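Local coordinates for putative diflavin flavoprotein A 3 (Synechocystis sp., PDB 6H0C), which probably passes electrons from NADH to oxygen, reducing it to water, as a modular flavodiiron protein whose metallo-hydrolase and flavodoxin-like core is the part modelled here, at residues 257-262 / 302-307; 334-339 / 365-370. All coordinates share one frame; numbering follows the deposited sequence.

Contact 1: residues 257-262 / 302-307; sequences NVALIY and EAIGKS
The apolar part of this contact centres on the methyl of Ala259, which meets Ala303 CB at 4.1 Å and Ile304 CD1 at 4.0 Å. That CD1 is the tip of a branch set anti to the carbonyl carbon (chi1 -68°), and Ile261 reaches it more loosely through its own CD1. Strand 257-262 and the end of helix 297-306 approach to 7.6 Å between axes, running roughly antiparallel at 146°. Helix 297-306 is the crossover between strands 286-291 and 309-313 of the flavodoxin-like domain, and it lies over strand 257-262, the strand between them.

At the Asn257 end, van der Waals contact passes to polar neighbours. The carboxamide crosses the lysine chain obliquely, ND2 lying 3.8 Å from Lys306 CE, while Asn257 OD1 sits 3.6 Å from Ser307 CB. Ser307 OG touches the Ala259 methyl and is hydrogen-bonded to Gln340 OE1.

Water does the polar bridging. One molecule gives a hydrogen to Asn257 OD1 (2.6 Å) and another to Ala303 O, and accepts from Lys306 NZ (2.7 Å); a second joins Lys306 O to Asn257 N, weakly at the latter. Thr288 OG1 bonds both Asn257 ND2 and Lys306 NZ, so water and threonine together hold the amide at both ends, probably fixing its rotation, and both also grip the ammonium.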
ATOM      1  N   ASN A 257     -10.672   5.144 -18.329  1.00 31.98           N
ATOM      2  CA  ASN A 257     -10.431   4.970 -16.904  1.00 29.74           C
ATOM      3  C   ASN A 257     -11.463   4.038 -16.269  1.00 31.35           C
ATOM      4  O   ASN A 257     -12.648   4.066 -16.625  1.00 30.47           O
ATOM      5  CB  ASN A 257     -10.440   6.325 -16.197  1.00 29.18           C
ATOM      6  CG  ASN A 257     -10.401   6.197 -14.686  1.00 33.75           C
ATOM      7  OD1 ASN A 257     -11.403   5.843 -14.066  1.00 36.40           O
ATOM      8  ND2 ASN A 257      -9.249   6.501 -14.082  1.00 31.09           N
ATOM      9  N   VAL A 258     -11.012   3.215 -15.328  1.00 24.98           N
ATOM     10  CA  VAL A 258     -11.914   2.336 -14.596  1.00 26.67           C
ATOM     11  C   VAL A 258     -11.913   2.703 -13.125  1.00 26.21           C
ATOM     12  O   VAL A 258     -10.850   2.836 -12.524  1.00 25.28           O
ATOM     13  CB  VAL A 258     -11.524   0.847 -14.734  1.00 28.70           C
ATOM     14  CG1 VAL A 258     -12.361  -0.016 -13.781  1.00 27.44           C
ATOM     15  CG2 VAL A 258     -11.670   0.381 -16.179  1.00 26.28           C
ATOM     16  N   ALA A 259     -13.105   2.875 -12.557  1.00 26.14           N
ATOM     17  CA  ALA A 259     -13.261   3.064 -11.115  1.00 24.08           C
ATOM     18  C   ALA A 259     -13.340   1.693 -10.453  1.00 28.59           C
ATOM     19  O   ALA A 259     -14.254   0.914 -10.723  1.00 29.92           O
ATOM     20  CB  ALA A 259     -14.495   3.885 -10.807  1.00 21.37           C
ATOM     21  N   LEU A 260     -12.365   1.391  -9.606  1.00 27.98           N
ATOM     22  CA  LEU A 260     -12.274   0.081  -8.981  1.00 22.97           C
ATOM     23  C   LEU A 260     -12.521   0.245  -7.503  1.00 26.67           C
ATOM     24  O   LEU A 260     -11.642   0.676  -6.756  1.00 26.70           O
ATOM     25  CB  LEU A 260     -10.906  -0.553  -9.242  1.00 23.79           C
ATOM     26  CG  LEU A 260     -10.517  -1.811  -8.463  1.00 30.58           C
ATOM     27  CD1 LEU A 260     -11.472  -2.936  -8.761  1.00 31.48           C
ATOM     28  CD2 LEU A 260      -9.090  -2.221  -8.822  1.00 34.73           C
ATOM     29  N   ILE A 261     -13.738  -0.084  -7.094  1.00 24.78           N
ATOM     30  CA  ILE A 261     -14.176   0.101  -5.720  1.00 25.48           C
ATOM     31  C   ILE A 261     -14.055  -1.211  -4.950  1.00 27.76           C
ATOM     32  O   ILE A 261     -14.751  -2.177  -5.274  1.00 27.89           O
ATOM     33  CB  ILE A 261     -15.639   0.600  -5.686  1.00 23.47           C
ATOM     34  CG1 ILE A 261     -15.749   1.926  -6.447  1.00 24.07           C
ATOM     35  CG2 ILE A 261     -16.134   0.702  -4.253  1.00 27.17           C
ATOM     36  CD1 ILE A 261     -17.164   2.352  -6.773  1.00 34.47           C
ATOM     37  N   TYR A 262     -13.171  -1.270  -3.955  1.00 20.08           N
ATOM     38  CA  TYR A 262     -13.097  -2.475  -3.126  1.00 21.78           C
ATOM     39  C   TYR A 262     -13.291  -2.161  -1.642  1.00 26.85           C
ATOM     40  O   TYR A 262     -13.138  -1.019  -1.214  1.00 26.96           O
ATOM     41  CB  TYR A 262     -11.780  -3.220  -3.360  1.00 22.70           C
ATOM     42  CG  TYR A 262     -10.516  -2.408  -3.198  1.00 27.43           C
ATOM     43  CD1 TYR A 262      -9.933  -2.243  -1.957  1.00 31.51           C
ATOM     44  CD2 TYR A 262      -9.886  -1.834  -4.300  1.00 29.20           C
ATOM     45  CE1 TYR A 262      -8.765  -1.508  -1.811  1.00 35.70           C
ATOM     46  CE2 TYR A 262      -8.720  -1.110  -4.162  1.00 30.58           C
ATOM     47  CZ  TYR A 262      -8.159  -0.950  -2.915  1.00 35.73           C
ATOM     48  OH  TYR A 262      -6.991  -0.226  -2.762  1.00 38.22           O
ATOM     49  N   GLU A 302     -16.710  11.542  -8.070  1.00 31.71           N
ATOM     50  CA  GLU A 302     -15.750  12.023  -9.070  1.00 39.67           C
ATOM     51  C   GLU A 302     -15.175  10.874  -9.890  1.00 33.53           C
ATOM     52  O   GLU A 302     -14.992  10.990 -11.099  1.00 32.69           O
ATOM     53  CB  GLU A 302     -14.608  12.805  -8.412  1.00 51.28           C
ATOM     54  CG  GLU A 302     -15.044  14.049  -7.644  1.00 75.32           C
ATOM     55  CD  GLU A 302     -15.828  15.048  -8.493  1.00 90.40           C
ATOM     56  OE1 GLU A 302     -15.330  16.181  -8.681  1.00 97.07           O
ATOM     57  OE2 GLU A 302     -16.944  14.713  -8.953  1.00 90.83           O
ATOM     58  N   ALA A 303     -14.875   9.767  -9.222  1.00 29.38           N
ATOM     59  CA  ALA A 303     -14.345   8.609  -9.917  1.00 30.28           C
ATOM     60  C   ALA A 303     -15.368   8.106 -10.934  1.00 33.67           C
ATOM     61  O   ALA A 303     -15.039   7.913 -12.104  1.00 33.63           O
ATOM     62  CB  ALA A 303     -13.972   7.514  -8.931  1.00 26.43           C
ATOM     63  N   ILE A 304     -16.611   7.915 -10.491  1.00 32.19           N
ATOM     64  CA  ILE A 304     -17.674   7.420 -11.362  1.00 28.70           C
ATOM     65  C   ILE A 304     -17.976   8.424 -12.486  1.00 34.04           C
ATOM     66  O   ILE A 304     -18.304   8.044 -13.618  1.00 32.54           O
ATOM     67  CB  ILE A 304     -18.962   7.123 -10.567  1.00 27.67           C
ATOM     68  CG1 ILE A 304     -18.761   5.924  -9.632  1.00 23.65           C
ATOM     69  CG2 ILE A 304     -20.126   6.857 -11.518  1.00 34.16           C
ATOM     70  CD1 ILE A 304     -18.344   4.649 -10.350  1.00 22.91           C
ATOM     71  N   GLY A 305     -17.844   9.706 -12.168  1.00 33.75           N
ATOM     72  CA  GLY A 305     -18.051  10.765 -13.137  1.00 35.86           C
ATOM     73  C   GLY A 305     -17.049  10.771 -14.285  1.00 43.36           C
ATOM     74  O   GLY A 305     -17.367  11.255 -15.373  1.00 47.15           O
ATOM     75  N   LYS A 306     -15.844  10.242 -14.065  1.00 36.94           N
ATOM     76  CA  LYS A 306     -14.848  10.228 -15.137  1.00 36.98           C
ATOM     77  C   LYS A 306     -14.535   8.823 -15.686  1.00 34.90           C
ATOM     78  O   LYS A 306     -13.735   8.684 -16.612  1.00 33.95           O
ATOM     79  CB  LYS A 306     -13.556  10.920 -14.668  1.00 32.28           C
ATOM     80  CG  LYS A 306     -12.555  10.046 -13.934  1.00 39.53           C
ATOM     81  CD  LYS A 306     -11.353  10.879 -13.453  1.00 43.89           C
ATOM     82  CE  LYS A 306     -10.216  10.006 -12.893  1.00 42.85           C
ATOM     83  NZ  LYS A 306     -10.612   9.215 -11.685  1.00 32.61           N
ATOM     84  N   SER A 307     -15.175   7.785 -15.150  1.00 30.61           N
ATOM     85  CA  SER A 307     -14.834   6.421 -15.563  1.00 29.97           C
ATOM     86  C   SER A 307     -15.671   5.924 -16.737  1.00 33.29           C
ATOM     87  O   SER A 307     -16.798   6.374 -16.950  1.00 33.94           O
ATOM     88  CB  SER A 307     -14.981   5.441 -14.392  1.00 25.71           C
ATOM     89  OG  SER A 307     -16.329   5.365 -13.944  1.00 30.89           O
TER
HETATM   90  O   HOH W   1     -12.786   7.005 -18.869  1.00 32.07           O
HETATM   91  O   HOH W   2     -12.308   7.161 -11.971  1.00 32.40           O

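Contact 2: residues 334-339 / 365-370; sequences ANASKT and AGFSFG
With CG of Phe367 placed beside its backbone N and anti to the carbonyl carbon (chi1 -63°), the end of the ring reaches the turn at 336-338. Lys338 has the same first torsion, and its chain runs extended beyond CG, drawing the methylenes past Ala365 O. The ring's CE1 comes within 3.4 Å of Ser337 O, which lies at the ring edge near its plane, where the aromatic C-H bonds point. Lys338 CA and the methyl of Ala336 approach obliquely, Ala336 CB standing 4.1 Å from Phe367 CZ. Phe310, from strand 309-313, two strands along the sheet, adds an edge-to-face ring partner.

In the flavodoxin-like domain these are the two loops at the ends of helices 323-335 and 353-364, each about to enter a strand of the parallel sheet. Gly366 closes the second helix with a Schellman motif, its positive phi (84°) turning the chain toward strand 368-377. Over that turn lies the lysine: CE is 3.0 Å from Ala365 O, with NZ farther off at 3.6 Å. A water accepts a hydrogen bond from Ser368 N and donates one to Lys338 O (2.7 Å), bridging the two backbones.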
ATOM      1  N   ALA A 334     -26.720   5.920  -8.094  1.00 24.95           N
ATOM      2  CA  ALA A 334     -27.286   7.261  -8.231  1.00 27.94           C
ATOM      3  C   ALA A 334     -26.547   8.089  -9.274  1.00 29.04           C
ATOM      4  O   ALA A 334     -27.077   9.077  -9.762  1.00 35.19           O
ATOM      5  CB  ALA A 334     -27.278   7.985  -6.891  1.00 25.18           C
ATOM      6  N   ASN A 335     -25.329   7.691  -9.622  1.00 26.79           N
ATOM      7  CA  ASN A 335     -24.504   8.546 -10.472  1.00 28.67           C
ATOM      8  C   ASN A 335     -24.011   7.952 -11.781  1.00 29.48           C
ATOM      9  O   ASN A 335     -23.710   8.693 -12.713  1.00 33.98           O
ATOM     10  CB  ASN A 335     -23.297   9.028  -9.683  1.00 28.10           C
ATOM     11  CG  ASN A 335     -23.671  10.053  -8.652  1.00 33.17           C
ATOM     12  OD1 ASN A 335     -23.891  11.226  -8.978  1.00 34.45           O
ATOM     13  ND2 ASN A 335     -23.769   9.622  -7.397  1.00 27.57           N
ATOM     14  N   ALA A 336     -23.918   6.634 -11.860  1.00 26.30           N
ATOM     15  CA  ALA A 336     -23.355   6.014 -13.051  1.00 26.60           C
ATOM     16  C   ALA A 336     -24.364   5.935 -14.199  1.00 30.46           C
ATOM     17  O   ALA A 336     -25.525   5.564 -14.012  1.00 33.81           O
ATOM     18  CB  ALA A 336     -22.818   4.625 -12.722  1.00 27.30           C
ATOM     19  N   SER A 337     -23.905   6.293 -15.391  1.00 32.35           N
ATOM     20  CA  SER A 337     -24.678   6.059 -16.600  1.00 34.44           C
ATOM     21  C   SER A 337     -24.704   4.568 -16.936  1.00 34.71           C
ATOM     22  O   SER A 337     -23.707   3.860 -16.744  1.00 32.83           O
ATOM     23  CB  SER A 337     -24.093   6.847 -17.764  1.00 43.63           C
ATOM     24  OG  SER A 337     -24.590   6.341 -18.991  1.00 54.76           O
ATOM     25  N   LYS A 338     -25.832   4.087 -17.447  1.00 34.98           N
ATOM     26  CA  LYS A 338     -25.960   2.668 -17.775  1.00 37.11           C
ATOM     27  C   LYS A 338     -25.027   2.230 -18.914  1.00 37.31           C
ATOM     28  O   LYS A 338     -24.904   1.039 -19.188  1.00 39.32           O
ATOM     29  CB  LYS A 338     -27.413   2.328 -18.135  1.00 40.76           C
ATOM     30  CG  LYS A 338     -28.397   2.422 -16.973  1.00 45.43           C
ATOM     31  CD  LYS A 338     -29.748   1.825 -17.358  1.00 51.55           C
ATOM     32  CE  LYS A 338     -30.780   1.942 -16.237  1.00 55.65           C
ATOM     33  NZ  LYS A 338     -32.050   1.223 -16.568  1.00 65.53           N
ATOM     34  N   THR A 339     -24.367   3.179 -19.572  1.00 35.25           N
ATOM     35  CA  THR A 339     -23.401   2.838 -20.617  1.00 33.20           C
ATOM     36  C   THR A 339     -22.080   2.382 -20.022  1.00 31.87           C
ATOM     37  O   THR A 339     -21.249   1.811 -20.716  1.00 38.64           O
ATOM     38  CB  THR A 339     -23.107   4.020 -21.554  1.00 36.77           C
ATOM     39  OG1 THR A 339     -22.563   5.104 -20.793  1.00 39.50           O
ATOM     40  CG2 THR A 339     -24.373   4.482 -22.264  1.00 36.41           C
ATOM     41  N   ALA A 365     -30.145  -3.043 -12.662  1.00 38.68           N
ATOM     42  CA  ALA A 365     -29.982  -1.626 -12.961  1.00 38.27           C
ATOM     43  C   ALA A 365     -29.552  -1.395 -14.406  1.00 41.91           C
ATOM     44  O   ALA A 365     -29.263  -0.264 -14.789  1.00 43.00           O
ATOM     45  CB  ALA A 365     -28.982  -0.995 -12.004  1.00 31.09           C
ATOM     46  N   GLY A 366     -29.491  -2.467 -15.194  1.00 38.20           N
ATOM     47  CA  GLY A 366     -29.261  -2.351 -16.624  1.00 34.94           C
ATOM     48  C   GLY A 366     -27.823  -2.240 -17.107  1.00 40.58           C
ATOM     49  O   GLY A 366     -27.577  -1.804 -18.231  1.00 39.13           O
ATOM     50  N   PHE A 367     -26.862  -2.632 -16.280  1.00 39.52           N
ATOM     51  CA  PHE A 367     -25.468  -2.587 -16.707  1.00 35.75           C
ATOM     52  C   PHE A 367     -25.068  -3.855 -17.435  1.00 36.49           C
ATOM     53  O   PHE A 367     -25.582  -4.938 -17.153  1.00 39.69           O
ATOM     54  CB  PHE A 367     -24.538  -2.365 -15.516  1.00 30.87           C
ATOM     55  CG  PHE A 367     -24.755  -1.057 -14.828  1.00 32.71           C
ATOM     56  CD1 PHE A 367     -24.133   0.089 -15.286  1.00 29.79           C
ATOM     57  CD2 PHE A 367     -25.595  -0.969 -13.735  1.00 35.55           C
ATOM     58  CE1 PHE A 367     -24.340   1.294 -14.658  1.00 29.15           C
ATOM     59  CE2 PHE A 367     -25.804   0.235 -13.104  1.00 33.40           C
ATOM     60  CZ  PHE A 367     -25.179   1.368 -13.568  1.00 28.17           C
ATOM     61  N   SER A 368     -24.157  -3.712 -18.389  1.00 38.05           N
ATOM     62  CA  SER A 368     -23.539  -4.867 -19.028  1.00 37.02           C
ATOM     63  C   SER A 368     -22.247  -5.197 -18.296  1.00 39.55           C
ATOM     64  O   SER A 368     -21.594  -4.313 -17.731  1.00 37.70           O
ATOM     65  CB  SER A 368     -23.271  -4.599 -20.504  1.00 34.38           C
ATOM     66  OG  SER A 368     -24.466  -4.234 -21.169  1.00 43.32           O
ATOM     67  N   PHE A 369     -21.880  -6.469 -18.297  1.00 34.30           N
ATOM     68  CA  PHE A 369     -20.726  -6.891 -17.528  1.00 35.83           C
ATOM     69  C   PHE A 369     -19.479  -7.057 -18.402  1.00 39.90           C
ATOM     70  O   PHE A 369     -19.565  -7.516 -19.536  1.00 44.14           O
ATOM     71  CB  PHE A 369     -21.070  -8.173 -16.779  1.00 38.10           C
ATOM     72  CG  PHE A 369     -22.099  -7.970 -15.696  1.00 43.17           C
ATOM     73  CD1 PHE A 369     -21.708  -7.739 -14.378  1.00 46.24           C
ATOM     74  CD2 PHE A 369     -23.454  -7.987 -15.989  1.00 40.40           C
ATOM     75  CE1 PHE A 369     -22.651  -7.542 -13.371  1.00 41.63           C
ATOM     76  CE2 PHE A 369     -24.397  -7.792 -14.985  1.00 41.28           C
ATOM     77  CZ  PHE A 369     -23.995  -7.568 -13.678  1.00 36.74           C
ATOM     78  N   GLY A 370     -18.324  -6.658 -17.872  1.00 37.62           N
ATOM     79  CA  GLY A 370     -17.078  -6.670 -18.627  1.00 38.62           C
ATOM     80  C   GLY A 370     -16.253  -7.935 -18.462  1.00 39.61           C
ATOM     81  O   GLY A 370     -15.335  -8.193 -19.235  1.00 37.93           O
TER
HETATM   82  O   HOH W   3     -23.306  -1.176 -19.202  1.00 39.59           O

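Along the chain, the two contacts come one after the other. Contact 1 closes first: strand 257-262 leads through helix 268-281, edge strand 286-291 and helix 297-306 before residues 302-307 come back against it. The chain then adds strand 309-313 and helix 323-335, and only there does contact 2 open; its loop runs through strand 341-348 and helix 353-364 and shuts at 365-370, on the way into edge strand 368-377. Neither loop encloses or crosses the other. They nevertheless touch, Ile304 CG2 packing 3.7 Å from Ala336 CA, so the end of helix 297-306 packs on the start of the loop that follows helix 323-335, with both contacts reaching the same five-stranded parallel sheet.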